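Local coordinates for uncharacterized protein (Alicyclobacillus acidocaldarius subsp. acidocaldarius, PDB 3RQB), which probably hydrolyses acyl-CoA thioesters with a pair of hotdog-fold domains, although its function is uncharacterised, at residues K50-H55 / F94-M99. Sequence-based numbering, arbitrary orientation.
Sequences KAAMSH and FTLTMM
Lys50 O is gripped twice in the turn that brings Ala52 and His55 against Phe94: it accepts from Ser54 N and, at 2.6 Å, from Ser54 OG, which lies well above the carbonyl plane. No hydrogen bond crosses to the strand; apolar and aromatic side chains carry the contact. The methyl of Ala52 lies over one face of the Phe94 ring, a CH-pi contact with CB 3.7 Å from the ring centroid. Phe94 turns its edge, through CE2, toward the face of the His55 imidazole; CE2 is 3.8 Å from His55 CG, and the planes meet at 64° in a T-shaped pair. His55 reaches this spot with CG anti to its own backbone N (chi1 -157°), while ND1 bonds to the backbone N of Glu57, which helps fix the ring's rotation. Further along the strand, Leu96 presents a single branch: CD2 touches Ala51 CB at 3.8 Å and also lies beside Ala52. Phe112 on strand 103-113 meets both Ala52 and the Phe94 ring. Here helix 41-53, the central helix of the N-terminal hotdog domain, packs on strand 91-100 of the sheet that wraps it, joined by van der Waals and aromatic packing, while the hydrogen bonds of Lys50 O and His55 ND1 stay on the helix side.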
loop_
_atom_site.group_PDB
_atom_site.type_symbol
_atom_site.label_atom_id
_atom_site.label_comp_id
_atom_site.label_asym_id
_atom_site.label_seq_id
_atom_site.Cartn_x
_atom_site.Cartn_y
_atom_site.Cartn_z
ATOM N N LYS B 50 -4.769 2.239 -16.748
ATOM C CA LYS B 50 -5.550 2.289 -17.972
ATOM C C LYS B 50 -5.606 0.912 -18.587
ATOM O O LYS B 50 -6.655 0.488 -19.058
ATOM C CB LYS B 50 -4.946 3.266 -18.976
ATOM C CG LYS B 50 -4.948 4.701 -18.502
ATOM C CD LYS B 50 -6.324 5.113 -17.998
ATOM C CE LYS B 50 -7.327 5.258 -19.134
ATOM N NZ LYS B 50 -8.670 5.667 -18.617
ATOM N N ALA B 51 -4.478 0.208 -18.550
ATOM C CA ALA B 51 -4.377 -1.115 -19.158
ATOM C C ALA B 51 -5.534 -1.993 -18.718
ATOM O O ALA B 51 -6.247 -2.537 -19.555
ATOM C CB ALA B 51 -3.061 -1.770 -18.786
ATOM N N ALA B 52 -5.721 -2.108 -17.405
ATOM C CA ALA B 52 -6.794 -2.917 -16.836
ATOM C C ALA B 52 -8.135 -2.271 -17.117
ATOM O O ALA B 52 -9.110 -2.962 -17.418
ATOM C CB ALA B 52 -6.604 -3.096 -15.337
HETATM N N MSE B 53 -8.189 -0.946 -17.010
HETATM C CA MSE B 53 -9.412 -0.222 -17.350
HETATM C C MSE B 53 -9.880 -0.482 -18.789
HETATM O O MSE B 53 -11.076 -0.679 -19.050
HETATM C CB MSE B 53 -9.213 1.266 -17.142
HETATM C CG MSE B 53 -9.116 1.671 -15.705
HETATM SE SE MSE B 53 -9.803 3.463 -15.539
HETATM C CE MSE B 53 -11.701 3.029 -15.770
ATOM N N SER B 54 -8.924 -0.484 -19.713
ATOM C CA SER B 54 -9.202 -0.686 -21.129
ATOM C C SER B 54 -9.402 -2.156 -21.481
ATOM O O SER B 54 -9.790 -2.496 -22.604
ATOM C CB SER B 54 -8.063 -0.125 -21.961
ATOM O OG SER B 54 -7.627 1.106 -21.421
ATOM N N HIS B 55 -9.123 -3.028 -20.520
ATOM C CA HIS B 55 -9.336 -4.443 -20.728
ATOM C C HIS B 55 -10.826 -4.695 -20.905
ATOM O O HIS B 55 -11.650 -4.149 -20.164
ATOM C CB HIS B 55 -8.791 -5.241 -19.551
ATOM C CG HIS B 55 -8.465 -6.659 -19.891
ATOM N ND1 HIS B 55 -9.434 -7.621 -20.086
ATOM C CD2 HIS B 55 -7.276 -7.276 -20.082
ATOM C CE1 HIS B 55 -8.855 -8.774 -20.371
ATOM N NE2 HIS B 55 -7.546 -8.591 -20.373
ATOM N N PHE B 94 -6.661 -7.713 -11.013
ATOM C CA PHE B 94 -5.756 -7.718 -12.171
ATOM C C PHE B 94 -4.293 -7.863 -11.790
ATOM O O PHE B 94 -3.862 -7.378 -10.744
ATOM C CB PHE B 94 -5.904 -6.428 -12.983
ATOM C CG PHE B 94 -7.100 -6.413 -13.888
ATOM C CD1 PHE B 94 -8.347 -6.048 -13.405
ATOM C CD2 PHE B 94 -6.975 -6.752 -15.228
ATOM C CE1 PHE B 94 -9.452 -6.036 -14.240
ATOM C CE2 PHE B 94 -8.078 -6.739 -16.070
ATOM C CZ PHE B 94 -9.321 -6.382 -15.573
ATOM N N THR B 95 -3.525 -8.513 -12.658
ATOM C CA THR B 95 -2.071 -8.603 -12.503
ATOM C C THR B 95 -1.401 -8.032 -13.750
ATOM O O THR B 95 -1.670 -8.476 -14.863
ATOM C CB THR B 95 -1.603 -10.060 -12.291
ATOM O OG1 THR B 95 -1.821 -10.445 -10.925
ATOM C CG2 THR B 95 -0.121 -10.202 -12.628
ATOM N N LEU B 96 -0.535 -7.043 -13.580
ATOM C CA LEU B 96 0.041 -6.396 -14.751
ATOM C C LEU B 96 1.554 -6.329 -14.746
ATOM O O LEU B 96 2.209 -6.283 -13.695
ATOM C CB LEU B 96 -0.525 -4.993 -14.945
ATOM C CG LEU B 96 -2.028 -4.845 -14.746
ATOM C CD1 LEU B 96 -2.324 -4.548 -13.284
ATOM C CD2 LEU B 96 -2.559 -3.744 -15.627
ATOM N N THR B 97 2.091 -6.327 -15.959
ATOM C CA THR B 97 3.519 -6.356 -16.191
ATOM C C THR B 97 3.872 -5.493 -17.394
ATOM O O THR B 97 3.254 -5.615 -18.454
ATOM C CB THR B 97 3.967 -7.799 -16.448
ATOM O OG1 THR B 97 3.427 -8.653 -15.425
ATOM C CG2 THR B 97 5.482 -7.896 -16.460
HETATM N N MSE B 98 4.874 -4.635 -17.233
HETATM C CA MSE B 98 5.340 -3.780 -18.322
HETATM C C MSE B 98 6.759 -4.156 -18.734
HETATM O O MSE B 98 7.669 -4.148 -17.911
HETATM C CB MSE B 98 5.289 -2.303 -17.921
HETATM C CG MSE B 98 5.916 -1.371 -18.957
HETATM SE SE MSE B 98 6.141 0.459 -18.321
HETATM C CE MSE B 98 4.262 0.872 -17.856
HETATM N N MSE B 99 6.940 -4.476 -20.012
HETATM C CA MSE B 99 8.247 -4.869 -20.532
HETATM C C MSE B 99 8.754 -3.950 -21.630
HETATM O O MSE B 99 7.983 -3.479 -22.456
HETATM C CB MSE B 99 8.194 -6.301 -21.062
HETATM C CG MSE B 99 8.165 -7.345 -19.967
HETATM SE SE MSE B 99 7.252 -8.973 -20.506
HETATM C CE MSE B 99 5.452 -8.239 -20.814
#